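Hypothetical protein (Leishmania major, PDB 1R75) is of unknown function; it belongs to the DUF1935 family and folds into an all-beta domain built from two antiparallel sheets. Local coordinates at residues A[60-68]-A[124-133]; A[79-87]-A[99-107]. All coordinates share one frame; numbering follows the deposited sequence.

Both interactions lie in one antiparallel sheet whose strands run in the order 83-86, 100-107, 62-71, 123-132. Interaction 1 pairs 60-68 with the outermost strand 123-132, interaction 2 pairs 99-107 with the opposite outermost strand 83-86, and their centres are about 14 Å apart. The two middle strands join them: Val68 N lies 2.9 Å from Cys103 O, and Ile64 O lies 2.8 Å from Val107 N, both probable hydrogen bonds. Along the chain, both segments of interaction 2 fall between 60-68 and 124-133, so the pairing of interaction 1 brings together distant parts of the sequence around a more local hairpin-like pair.

Interaction 1. Residues A[60-68]-A[124-133]; sequences KELIIHVAV and RVDTLEARTA
Strands 62-68 and 124-132 run antiparallel, their axes 156° apart in direction and 4.5 Å apart at closest approach, with paired backbone bonds at Ile63-Arg131 and His65-Glu129. The ladder begins beyond the strand ends, where Ala133 N donates to Glu61 O at 2.8 Å. At its other end Ala67 faces two residues, Asp126 and Thr127, in a classic beta bulge: Ala67 O accepts Asp126 N at 2.7 Å and Thr127 N at 3.1 Å, both from the same face of its carbonyl plane, while Ala67 N returns a bond to Thr127 O. The extra residue shifts the register by one before Val68 meets Val125. Strand 123-132 lies at one margin of the four-stranded sheet and pairs here with 62-71, which 100-107 flanks on its other side. On the face carrying Ile64, Val66 and Leu128, Leu128 CD1 bridges two neighbours, lying 3.8 Å from Ile64 CG2 and 3.8 Å from Val66 CB. Phe38 packs on Leu128 and Ala130. The other face is more polar. There Thr127 CG2 sits at the edge of the His65 imidazole, 3.8 Å from ND1; it is placed there by standing anti to its own backbone N, with OG1 at chi1 -63°. His65 NE2 makes a weak hydrogen bond to Glu104. Farther along, Ile63 and Arg131 run side by side, with CG2 of the isoleucine 3.5 Å from CG of the arginine.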
ATOM      1  N   LYS A  60      -7.087  12.304  -5.905  1.00 31.51           N
ATOM      2  CA  LYS A  60      -6.484  12.981  -7.060  1.00 32.15           C
ATOM      3  C   LYS A  60      -5.302  13.792  -6.657  1.00 31.45           C
ATOM      4  O   LYS A  60      -4.497  14.133  -7.514  1.00 32.54           O
ATOM      5  CB  LYS A  60      -7.494  13.962  -7.748  1.00 32.95           C
ATOM      6  CG  LYS A  60      -8.762  13.287  -8.240  1.00 37.88           C
ATOM      7  CD  LYS A  60      -9.689  14.323  -8.983  1.00 43.46           C
ATOM      8  CE  LYS A  60     -11.102  14.365  -8.427  1.00 46.97           C
ATOM      9  NZ  LYS A  60     -11.220  14.749  -6.976  1.00 49.88           N
ATOM     10  N   GLU A  61      -5.215  14.140  -5.376  1.00 31.27           N
ATOM     11  CA  GLU A  61      -4.314  15.204  -4.913  1.00 33.03           C
ATOM     12  C   GLU A  61      -3.247  14.841  -3.912  1.00 31.67           C
ATOM     13  O   GLU A  61      -2.378  15.716  -3.610  1.00 32.54           O
ATOM     14  CB  GLU A  61      -5.110  16.382  -4.256  1.00 35.81           C
ATOM     15  CG  GLU A  61      -6.637  16.412  -4.382  1.00 40.25           C
ATOM     16  CD  GLU A  61      -7.227  17.829  -4.120  1.00 52.51           C
ATOM     17  OE1 GLU A  61      -6.736  18.563  -3.193  1.00 53.60           O
ATOM     18  OE2 GLU A  61      -8.191  18.233  -4.843  1.00 55.94           O
ATOM     19  N   LEU A  62      -3.323  13.626  -3.345  1.00 28.20           N
ATOM     20  CA  LEU A  62      -2.400  13.211  -2.250  1.00 26.09           C
ATOM     21  C   LEU A  62      -1.423  12.126  -2.668  1.00 23.25           C
ATOM     22  O   LEU A  62      -1.816  11.265  -3.383  1.00 24.66           O
ATOM     23  CB  LEU A  62      -3.209  12.615  -1.088  1.00 26.00           C
ATOM     24  CG  LEU A  62      -4.250  13.550  -0.457  1.00 27.80           C
ATOM     25  CD1 LEU A  62      -4.846  12.902   0.750  1.00 32.27           C
ATOM     26  CD2 LEU A  62      -3.612  14.774  -0.054  1.00 33.06           C
ATOM     27  N   ILE A  63      -0.186  12.192  -2.181  1.00 25.17           N
ATOM     28  CA  ILE A  63       0.768  11.082  -2.180  1.00 24.81           C
ATOM     29  C   ILE A  63       0.777  10.478  -0.781  1.00 23.19           C
ATOM     30  O   ILE A  63       0.818  11.220   0.222  1.00 22.26           O
ATOM     31  CB  ILE A  63       2.152  11.477  -2.658  1.00 27.46           C
ATOM     32  CG1 ILE A  63       3.103  10.284  -2.558  1.00 27.62           C
ATOM     33  CG2 ILE A  63       2.750  12.552  -1.902  1.00 30.00           C
ATOM     34  CD1 ILE A  63       4.466  10.616  -3.179  1.00 37.05           C
ATOM     35  N   ILE A  64       0.659   9.159  -0.725  1.00 22.04           N
ATOM     36  CA  ILE A  64       0.473   8.435   0.552  1.00 22.31           C
ATOM     37  C   ILE A  64       1.704   7.606   0.777  1.00 22.00           C
ATOM     38  O   ILE A  64       2.190   6.964  -0.149  1.00 24.01           O
ATOM     39  CB  ILE A  64      -0.778   7.589   0.552  1.00 22.89           C
ATOM     40  CG1 ILE A  64      -2.031   8.487   0.340  1.00 28.43           C
ATOM     41  CG2 ILE A  64      -0.843   6.681   1.828  1.00 25.18           C
ATOM     42  CD1 ILE A  64      -3.238   7.758   0.092  1.00 33.72           C
ATOM     43  N   HIS A  65       2.284   7.685   1.972  1.00 20.31           N
ATOM     44  CA  HIS A  65       3.423   6.820   2.300  1.00 21.15           C
ATOM     45  C   HIS A  65       2.940   5.814   3.304  1.00 19.97           C
ATOM     46  O   HIS A  65       2.374   6.200   4.313  1.00 20.78           O
ATOM     47  CB  HIS A  65       4.560   7.624   2.944  1.00 22.57           C
ATOM     48  CG  HIS A  65       5.713   6.790   3.416  1.00 28.32           C
ATOM     49  ND1 HIS A  65       6.064   6.684   4.747  1.00 35.87           N
ATOM     50  CD2 HIS A  65       6.569   5.984   2.742  1.00 34.67           C
ATOM     51  CE1 HIS A  65       7.075   5.846   4.867  1.00 34.99           C
ATOM     52  NE2 HIS A  65       7.415   5.426   3.667  1.00 37.38           N
ATOM     53  N   VAL A  66       3.122   4.531   3.033  1.00 18.31           N
ATOM     54  CA  VAL A  66       2.612   3.493   3.910  1.00 18.85           C
ATOM     55  C   VAL A  66       3.762   2.569   4.280  1.00 21.29           C
ATOM     56  O   VAL A  66       4.584   2.213   3.439  1.00 19.51           O
ATOM     57  CB  VAL A  66       1.383   2.759   3.341  1.00 21.71           C
ATOM     58  CG1 VAL A  66       1.610   2.221   1.980  1.00 22.17           C
ATOM     59  CG2 VAL A  66       0.866   1.618   4.319  1.00 20.62           C
ATOM     60  N   ALA A  67       3.903   2.288   5.562  1.00 19.83           N
ATOM     61  CA  ALA A  67       4.811   1.262   6.010  1.00 18.77           C
ATOM     62  C   ALA A  67       4.115   0.316   6.965  1.00 18.19           C
ATOM     63  O   ALA A  67       3.392   0.748   7.877  1.00 19.38           O
ATOM     64  CB  ALA A  67       6.031   1.843   6.731  1.00 20.73           C
ATOM     65  N   VAL A  68       4.404  -0.976   6.787  1.00 16.18           N
ATOM     66  CA  VAL A  68       3.771  -2.028   7.495  1.00 16.89           C
ATOM     67  C   VAL A  68       4.868  -2.900   8.094  1.00 16.78           C
ATOM     68  O   VAL A  68       5.851  -3.210   7.449  1.00 16.54           O
ATOM     69  CB  VAL A  68       2.896  -2.868   6.581  1.00 16.51           C
ATOM     70  CG1 VAL A  68       2.341  -4.072   7.322  1.00 18.10           C
ATOM     71  CG2 VAL A  68       1.743  -2.035   5.928  1.00 18.89           C
ATOM     72  N   ARG A 124       1.033  -4.983  11.296  1.00 17.11           N
ATOM     73  CA  ARG A 124       0.422  -3.728  11.785  1.00 19.37           C
ATOM     74  C   ARG A 124       0.937  -2.563  10.987  1.00 18.60           C
ATOM     75  O   ARG A 124       2.071  -2.546  10.553  1.00 16.56           O
ATOM     76  CB  ARG A 124       0.628  -3.446  13.277  1.00 21.04           C
ATOM     77  CG  ARG A 124       1.970  -3.271  13.737  1.00 26.92           C
ATOM     78  CD  ARG A 124       2.022  -3.311  15.277  1.00 36.93           C
ATOM     79  NE  ARG A 124       1.534  -2.014  15.656  1.00 41.41           N
ATOM     80  CZ  ARG A 124       2.332  -0.974  15.972  1.00 49.84           C
ATOM     81  NH1 ARG A 124       3.658  -1.116  16.068  1.00 52.20           N
ATOM     82  NH2 ARG A 124       1.803   0.214  16.214  1.00 49.34           N
ATOM     83  N   VAL A 125       0.088  -1.578  10.802  1.00 17.86           N
ATOM     84  CA  VAL A 125       0.569  -0.330  10.242  1.00 19.99           C
ATOM     85  C   VAL A 125       1.584   0.359  11.116  1.00 21.87           C
ATOM     86  O   VAL A 125       1.334   0.670  12.291  1.00 24.23           O
ATOM     87  CB  VAL A 125      -0.546   0.604   9.906  1.00 21.74           C
ATOM     88  CG1 VAL A 125       0.072   1.963   9.438  1.00 23.31           C
ATOM     89  CG2 VAL A 125      -1.437  -0.003   8.899  1.00 23.02           C
ATOM     90  N   ASP A 126       2.751   0.668  10.548  1.00 22.35           N
ATOM     91  CA  ASP A 126       3.799   1.361  11.245  1.00 25.74           C
ATOM     92  C   ASP A 126       3.705   2.869  10.990  1.00 25.89           C
ATOM     93  O   ASP A 126       3.767   3.684  11.945  1.00 25.59           O
ATOM     94  CB  ASP A 126       5.129   0.847  10.756  1.00 26.27           C
ATOM     95  CG  ASP A 126       6.290   1.594  11.324  1.00 36.13           C
ATOM     96  OD1 ASP A 126       6.491   1.523  12.557  1.00 44.72           O
ATOM     97  OD2 ASP A 126       7.056   2.283  10.605  1.00 42.55           O
ATOM     98  N   THR A 127       3.549   3.253   9.723  1.00 24.35           N
ATOM     99  CA  THR A 127       3.395   4.682   9.340  1.00 25.91           C
ATOM    100  C   THR A 127       2.373   4.779   8.271  1.00 23.13           C
ATOM    101  O   THR A 127       2.331   3.931   7.351  1.00 20.43           O
ATOM    102  CB  THR A 127       4.724   5.196   8.677  1.00 26.95           C
ATOM    103  OG1 THR A 127       5.788   5.135   9.614  1.00 32.08           O
ATOM    104  CG2 THR A 127       4.616   6.684   8.255  1.00 28.56           C
ATOM    105  N   LEU A 128       1.488   5.765   8.370  1.00 22.58           N
ATOM    106  CA  LEU A 128       0.561   6.023   7.326  1.00 23.70           C
ATOM    107  C   LEU A 128       0.456   7.569   7.258  1.00 23.89           C
ATOM    108  O   LEU A 128       0.021   8.192   8.250  1.00 23.70           O
ATOM    109  CB  LEU A 128      -0.711   5.389   7.615  1.00 25.31           C
ATOM    110  CG  LEU A 128      -1.690   5.181   6.514  1.00 31.28           C
ATOM    111  CD1 LEU A 128      -1.188   4.850   5.141  1.00 35.82           C
ATOM    112  CD2 LEU A 128      -2.679   4.050   6.963  1.00 34.08           C
ATOM    113  N   GLU A 129       1.005   8.147   6.199  1.00 22.41           N
ATOM    114  CA  GLU A 129       1.145   9.611   6.069  1.00 25.32           C
ATOM    115  C   GLU A 129       0.765  10.076   4.681  1.00 24.89           C
ATOM    116  O   GLU A 129       0.939   9.343   3.711  1.00 22.93           O
ATOM    117  CB  GLU A 129       2.606  10.009   6.276  1.00 27.37           C
ATOM    118  CG  GLU A 129       2.792  11.464   6.609  1.00 38.26           C
ATOM    119  CD  GLU A 129       3.409  11.681   8.000  1.00 50.09           C
ATOM    120  OE1 GLU A 129       4.252  10.799   8.430  1.00 55.73           O
ATOM    121  OE2 GLU A 129       3.040  12.722   8.660  1.00 55.04           O
ATOM    122  N   ALA A 130       0.183  11.260   4.551  1.00 22.15           N
ATOM    123  CA  ALA A 130      -0.108  11.755   3.245  1.00 23.11           C
ATOM    124  C   ALA A 130       0.314  13.193   3.167  1.00 24.31           C
ATOM    125  O   ALA A 130       0.275  13.904   4.180  1.00 22.49           O
ATOM    126  CB  ALA A 130      -1.556  11.608   2.919  1.00 22.79           C
ATOM    127  N   ARG A 131       0.651  13.603   1.946  1.00 24.89           N
ATOM    128  CA  ARG A 131       0.964  15.013   1.689  1.00 25.78           C
ATOM    129  C   ARG A 131       0.446  15.368   0.330  1.00 25.65           C
ATOM    130  O   ARG A 131       0.131  14.478  -0.451  1.00 24.68           O
ATOM    131  CB  ARG A 131       2.454  15.256   1.852  1.00 27.90           C
ATOM    132  CG  ARG A 131       3.332  14.824   0.711  1.00 34.89           C
ATOM    133  CD  ARG A 131       4.842  14.823   1.015  1.00 47.53           C
ATOM    134  NE  ARG A 131       5.421  16.158   1.230  1.00 56.34           N
ATOM    135  CZ  ARG A 131       6.722  16.479   1.073  1.00 63.35           C
ATOM    136  NH1 ARG A 131       7.640  15.563   0.715  1.00 64.89           N
ATOM    137  NH2 ARG A 131       7.111  17.742   1.283  1.00 66.50           N
ATOM    138  N   THR A 132       0.234  16.667   0.052  1.00 26.73           N
ATOM    139  CA  THR A 132      -0.260  17.024  -1.282  1.00 28.05           C
ATOM    140  C   THR A 132       0.789  16.596  -2.268  1.00 27.79           C
ATOM    141  O   THR A 132       2.016  16.666  -1.999  1.00 29.53           O
ATOM    142  CB  THR A 132      -0.477  18.609  -1.405  1.00 28.54           C
ATOM    143  OG1 THR A 132       0.726  19.213  -0.958  1.00 37.78           O
ATOM    144  CG2 THR A 132      -1.345  19.048  -0.463  1.00 27.75           C
ATOM    145  N   ALA A 133       0.337  16.147  -3.421  1.00 27.36           N
ATOM    146  CA  ALA A 133       1.224  15.713  -4.447  1.00 28.13           C
ATOM    147  C   ALA A 133       1.748  16.888  -5.291  1.00 29.22           C
ATOM    148  O   ALA A 133       1.374  17.011  -6.437  1.00 28.13           O
ATOM    149  CB  ALA A 133       0.554  14.705  -5.287  1.00 29.30           C
TER

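Interaction 2. Residues A[79-87]-A[99-107]; sequences LGDTTAFRI and GKYLCEVDV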
ATOM      1  N   LEU A  79       7.361  -6.390  -3.415  1.00 16.09           N
ATOM      2  CA  LEU A  79       7.078  -6.253  -4.842  1.00 16.03           C
ATOM      3  C   LEU A  79       7.371  -4.906  -5.344  1.00 16.52           C
ATOM      4  O   LEU A  79       7.293  -3.874  -4.619  1.00 16.69           O
ATOM      5  CB  LEU A  79       5.600  -6.552  -5.104  1.00 15.61           C
ATOM      6  CG  LEU A  79       5.153  -8.000  -4.819  1.00 16.97           C
ATOM      7  CD1 LEU A  79       3.684  -8.211  -5.278  1.00 20.56           C
ATOM      8  CD2 LEU A  79       6.077  -8.963  -5.434  1.00 21.70           C
ATOM      9  N   GLY A  80       7.714  -4.793  -6.624  1.00 15.22           N
ATOM     10  CA  GLY A  80       7.649  -3.482  -7.246  1.00 16.94           C
ATOM     11  C   GLY A  80       8.686  -2.507  -6.724  1.00 17.93           C
ATOM     12  O   GLY A  80       9.865  -2.864  -6.593  1.00 20.62           O
ATOM     13  N   ASP A  81       8.225  -1.317  -6.369  1.00 19.00           N
ATOM     14  CA  ASP A  81       9.043  -0.292  -5.800  1.00 19.49           C
ATOM     15  C   ASP A  81       9.030  -0.338  -4.298  1.00 19.66           C
ATOM     16  O   ASP A  81       9.590   0.557  -3.700  1.00 22.76           O
ATOM     17  CB  ASP A  81       8.561   1.070  -6.237  1.00 20.06           C
ATOM     18  CG  ASP A  81       8.751   1.302  -7.742  1.00 26.62           C
ATOM     19  OD1 ASP A  81       9.764   0.851  -8.269  1.00 27.30           O
ATOM     20  OD2 ASP A  81       7.907   1.899  -8.396  1.00 31.71           O
ATOM     21  N   THR A  82       8.439  -1.359  -3.662  1.00 19.34           N
ATOM     22  CA  THR A  82       8.451  -1.454  -2.172  1.00 17.15           C
ATOM     23  C   THR A  82       9.876  -1.672  -1.655  1.00 21.02           C
ATOM     24  O   THR A  82      10.663  -2.424  -2.245  1.00 20.82           O
ATOM     25  CB  THR A  82       7.554  -2.590  -1.772  1.00 17.59           C
ATOM     26  OG1 THR A  82       6.265  -2.302  -2.281  1.00 16.77           O
ATOM     27  CG2 THR A  82       7.462  -2.792  -0.255  1.00 17.85           C
ATOM     28  N   THR A  83      10.221  -1.012  -0.567  1.00 19.63           N
ATOM     29  CA  THR A  83      11.519  -1.273   0.096  1.00 22.71           C
ATOM     30  C   THR A  83      11.233  -2.017   1.359  1.00 22.81           C
ATOM     31  O   THR A  83      10.200  -1.773   2.027  1.00 23.29           O
ATOM     32  CB  THR A  83      12.248   0.039   0.341  1.00 25.62           C
ATOM     33  OG1 THR A  83      11.336   0.932   0.938  1.00 33.45           O
ATOM     34  CG2 THR A  83      12.406   0.797  -0.910  1.00 24.24           C
ATOM     35  N   ALA A  84      12.083  -2.997   1.674  1.00 21.00           N
ATOM     36  CA  ALA A  84      11.860  -3.847   2.824  1.00 21.25           C
ATOM     37  C   ALA A  84      13.162  -3.970   3.590  1.00 22.93           C
ATOM     38  O   ALA A  84      14.264  -3.992   2.959  1.00 20.68           O
ATOM     39  CB  ALA A  84      11.407  -5.159   2.379  1.00 22.53           C
ATOM     40  N   PHE A  85      13.067  -4.042   4.908  1.00 24.03           N
ATOM     41  CA  PHE A  85      14.262  -4.091   5.804  1.00 27.44           C
ATOM     42  C   PHE A  85      13.891  -5.109   6.895  1.00 28.48           C
ATOM     43  O   PHE A  85      12.735  -5.170   7.288  1.00 25.76           O
ATOM     44  CB  PHE A  85      14.486  -2.761   6.556  1.00 29.37           C
ATOM     45  CG  PHE A  85      14.552  -1.586   5.705  1.00 34.33           C
ATOM     46  CD1 PHE A  85      15.777  -1.138   5.223  1.00 41.14           C
ATOM     47  CD2 PHE A  85      13.414  -0.913   5.352  1.00 37.15           C
ATOM     48  CE1 PHE A  85      15.851  -0.005   4.378  1.00 44.71           C
ATOM     49  CE2 PHE A  85      13.459   0.182   4.501  1.00 45.14           C
ATOM     50  CZ  PHE A  85      14.700   0.656   4.017  1.00 46.04           C
ATOM     51  N   ARG A  86      14.860  -5.840   7.425  1.00 29.09           N
ATOM     52  CA  ARG A  86      14.700  -6.544   8.708  1.00 32.88           C
ATOM     53  C   ARG A  86      15.018  -5.588   9.873  1.00 34.75           C
ATOM     54  O   ARG A  86      16.004  -4.852   9.859  1.00 34.13           O
ATOM     55  CB  ARG A  86      15.536  -7.851   8.773  1.00 33.52           C
ATOM     56  CG  ARG A  86      15.448  -8.777   7.538  1.00 39.51           C
ATOM     57  CD  ARG A  86      16.671  -9.783   7.374  1.00 46.36           C
ATOM     58  NE  ARG A  86      16.717 -10.391   6.022  1.00 49.35           N
ATOM     59  CZ  ARG A  86      15.962 -11.415   5.642  1.00 51.76           C
ATOM     60  NH1 ARG A  86      15.127 -11.996   6.500  1.00 53.24           N
ATOM     61  NH2 ARG A  86      16.031 -11.883   4.402  1.00 51.76           N
ATOM     62  N   ILE A  87      14.183  -5.623  10.905  1.00 36.83           N
ATOM     63  CA  ILE A  87      14.080  -4.597  11.895  1.00 39.89           C
ATOM     64  C   ILE A  87      14.291  -5.337  13.203  1.00 41.38           C
ATOM     65  O   ILE A  87      15.442  -5.675  13.527  1.00 43.77           O
ATOM     66  CB  ILE A  87      12.598  -3.943  11.850  1.00 41.20           C
ATOM     67  CG1 ILE A  87      12.576  -2.505  11.337  1.00 43.94           C
ATOM     68  CG2 ILE A  87      11.914  -3.975  13.185  1.00 42.82           C
ATOM     69  CD1 ILE A  87      13.902  -1.983  10.896  1.00 45.17           C
ATOM     70  N   GLY A  99      12.450 -10.466  15.700  1.00 39.27           N
ATOM     71  CA  GLY A  99      12.697  -9.455  14.656  1.00 38.75           C
ATOM     72  C   GLY A  99      11.411  -9.251  13.883  1.00 38.38           C
ATOM     73  O   GLY A  99      10.444 -10.014  14.123  1.00 39.34           O
ATOM     74  N   LYS A 100      11.344  -8.211  13.031  1.00 34.30           N
ATOM     75  CA  LYS A 100      10.179  -7.974  12.176  1.00 30.77           C
ATOM     76  C   LYS A 100      10.686  -7.508  10.822  1.00 26.72           C
ATOM     77  O   LYS A 100      11.881  -7.220  10.652  1.00 28.10           O
ATOM     78  CB  LYS A 100       9.331  -6.905  12.801  1.00 31.65           C
ATOM     79  CG  LYS A 100       8.879  -7.333  14.180  1.00 35.11           C
ATOM     80  CD  LYS A 100       7.516  -6.842  14.574  1.00 34.77           C
ATOM     81  CE  LYS A 100       7.207  -7.369  15.995  1.00 38.73           C
ATOM     82  NZ  LYS A 100       6.184  -8.503  15.950  1.00 40.86           N
ATOM     83  N   TYR A 101       9.791  -7.462   9.872  1.00 22.75           N
ATOM     84  CA  TYR A 101      10.057  -7.010   8.512  1.00 20.20           C
ATOM     85  C   TYR A 101       9.280  -5.725   8.322  1.00 22.19           C
ATOM     86  O   TYR A 101       8.071  -5.688   8.531  1.00 23.07           O
ATOM     87  CB  TYR A 101       9.603  -8.013   7.534  1.00 21.28           C
ATOM     88  CG  TYR A 101      10.118  -9.396   7.786  1.00 24.03           C
ATOM     89  CD1 TYR A 101      11.460  -9.729   7.474  1.00 30.38           C
ATOM     90  CD2 TYR A 101       9.311 -10.371   8.313  1.00 25.66           C
ATOM     91  CE1 TYR A 101      11.959 -10.994   7.702  1.00 31.67           C
ATOM     92  CE2 TYR A 101       9.784 -11.613   8.569  1.00 28.29           C
ATOM     93  CZ  TYR A 101      11.107 -11.945   8.263  1.00 34.76           C
ATOM     94  OH  TYR A 101      11.539 -13.254   8.513  1.00 40.21           O
ATOM     95  N   LEU A 102       9.952  -4.673   7.956  1.00 20.99           N
ATOM     96  CA  LEU A 102       9.322  -3.430   7.624  1.00 19.84           C
ATOM     97  C   LEU A 102       9.331  -3.255   6.135  1.00 20.47           C
ATOM     98  O   LEU A 102      10.401  -3.355   5.494  1.00 20.40           O
ATOM     99  CB  LEU A 102      10.058  -2.317   8.326  1.00 20.82           C
ATOM    100  CG  LEU A 102       9.425  -0.945   8.225  1.00 26.57           C
ATOM    101  CD1 LEU A 102       8.159  -0.875   8.956  1.00 24.90           C
ATOM    102  CD2 LEU A 102      10.470   0.045   8.802  1.00 32.89           C
ATOM    103  N   CYS A 103       8.148  -3.076   5.561  1.00 17.99           N
ATOM    104  CA  CYS A 103       7.956  -2.806   4.143  1.00 18.06           C
ATOM    105  C   CYS A 103       7.213  -1.544   3.896  1.00 17.54           C
ATOM    106  O   CYS A 103       6.252  -1.210   4.591  1.00 19.13           O
ATOM    107  CB  CYS A 103       7.177  -3.897   3.454  1.00 17.63           C
ATOM    108  SG  CYS A 103       7.854  -5.543   3.520  1.00 23.26           S
ATOM    109  N   GLU A 104       7.692  -0.755   2.935  1.00 17.39           N
ATOM    110  CA  GLU A 104       7.156   0.567   2.770  1.00 18.54           C
ATOM    111  C   GLU A 104       7.139   0.959   1.312  1.00 17.88           C
ATOM    112  O   GLU A 104       8.059   0.538   0.539  1.00 19.19           O
ATOM    113  CB  GLU A 104       7.934   1.557   3.589  1.00 22.55           C
ATOM    114  CG  GLU A 104       9.282   1.859   3.127  1.00 27.87           C
ATOM    115  CD  GLU A 104      10.052   2.824   4.105  1.00 40.00           C
ATOM    116  OE1 GLU A 104       9.435   3.670   4.808  1.00 42.81           O
ATOM    117  OE2 GLU A 104      11.306   2.750   4.138  1.00 46.72           O
ATOM    118  N   VAL A 105       6.158   1.788   0.935  1.00 19.50           N
ATOM    119  CA  VAL A 105       6.022   2.230  -0.442  1.00 18.08           C
ATOM    120  C   VAL A 105       5.306   3.593  -0.410  1.00 20.95           C
ATOM    121  O   VAL A 105       4.547   3.908   0.511  1.00 20.71           O
ATOM    122  CB  VAL A 105       5.253   1.167  -1.338  1.00 19.80           C
ATOM    123  CG1 VAL A 105       3.781   1.128  -0.997  1.00 20.04           C
ATOM    124  CG2 VAL A 105       5.561   1.350  -2.836  1.00 21.16           C
ATOM    125  N   ASP A 106       5.569   4.397  -1.422  1.00 22.38           N
ATOM    126  CA  ASP A 106       4.732   5.579  -1.675  1.00 24.86           C
ATOM    127  C   ASP A 106       3.744   5.353  -2.796  1.00 22.97           C
ATOM    128  O   ASP A 106       4.095   4.757  -3.768  1.00 24.71           O
ATOM    129  CB  ASP A 106       5.648   6.744  -2.043  1.00 26.07           C
ATOM    130  CG  ASP A 106       6.610   7.073  -0.944  1.00 35.64           C
ATOM    131  OD1 ASP A 106       6.205   7.070   0.249  1.00 39.49           O
ATOM    132  OD2 ASP A 106       7.825   7.337  -1.160  1.00 47.20           O
ATOM    133  N   VAL A 107       2.512   5.869  -2.682  1.00 21.58           N
ATOM    134  CA  VAL A 107       1.496   5.582  -3.619  1.00 20.62           C
ATOM    135  C   VAL A 107       0.950   6.953  -4.130  1.00 21.18           C
ATOM    136  O   VAL A 107       0.354   7.737  -3.364  1.00 21.61           O
ATOM    137  CB  VAL A 107       0.350   4.821  -3.014  1.00 20.68           C
ATOM    138  CG1 VAL A 107      -0.625   4.346  -4.083  1.00 19.60           C
ATOM    139  CG2 VAL A 107       0.841   3.675  -2.171  1.00 20.58           C
TER
HETATM  140  O   HOH W   1       9.573   2.576  -1.696  1.00 38.27           O
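An edge strand of the four-stranded antiparallel sheet, 83-86, pairs here with 100-107, after a type II' turn from Leu79 to Thr82 leads into it. The strand axes are 162° apart in direction and approach to 4.7 Å. Thr83-Glu104 and Phe85-Leu102 are the hydrogen-bonded pairs, and Ile87 N extends the ladder to Lys100 O at 2.8 Å. In the turn, Leu79 O accepts both Thr82 N and Thr82 OG1, the hydroxyl arriving in the carbonyl plane at 3.0 Å. A water donates to Asp81 O and, weakly, to Glu104 O, linking the turn to the partner strand.

On the face of Thr83, Phe85, Leu102 and Glu104, the Glu104 side chain crosses its neighbours. Its CG lies between the backbone N and the carbonyl carbon (chi1 71°), bringing CG to 3.1 Å from Thr83 OG1, and the chain then extends so that OE2 reaches the edge of the Phe85 ring, 3.4 Å from CE2. Ring and carboxylate planes stand nearly perpendicular. Ile87 CG1 packs 3.9 Å from Leu102 CB.

The other face carries Ala84, Cys103, Arg86 and Tyr101. Ala84 CB meets Cys103 SG at 3.8 Å, and Phe115 and Ile76 of the second sheet also touch Cys103. Arg86 and Tyr101 lie alongside each other: NH1 comes in the ring plane to the tyrosine edge, 3.5 Å from CE1, with the guanidinium turned 74° to the ring. Tyr101 OH is held by Tyr72 O. Two strands consecutive in the chain and paired antiparallel form a beta hairpin, here with a long connection, 88-98, that is not modelled.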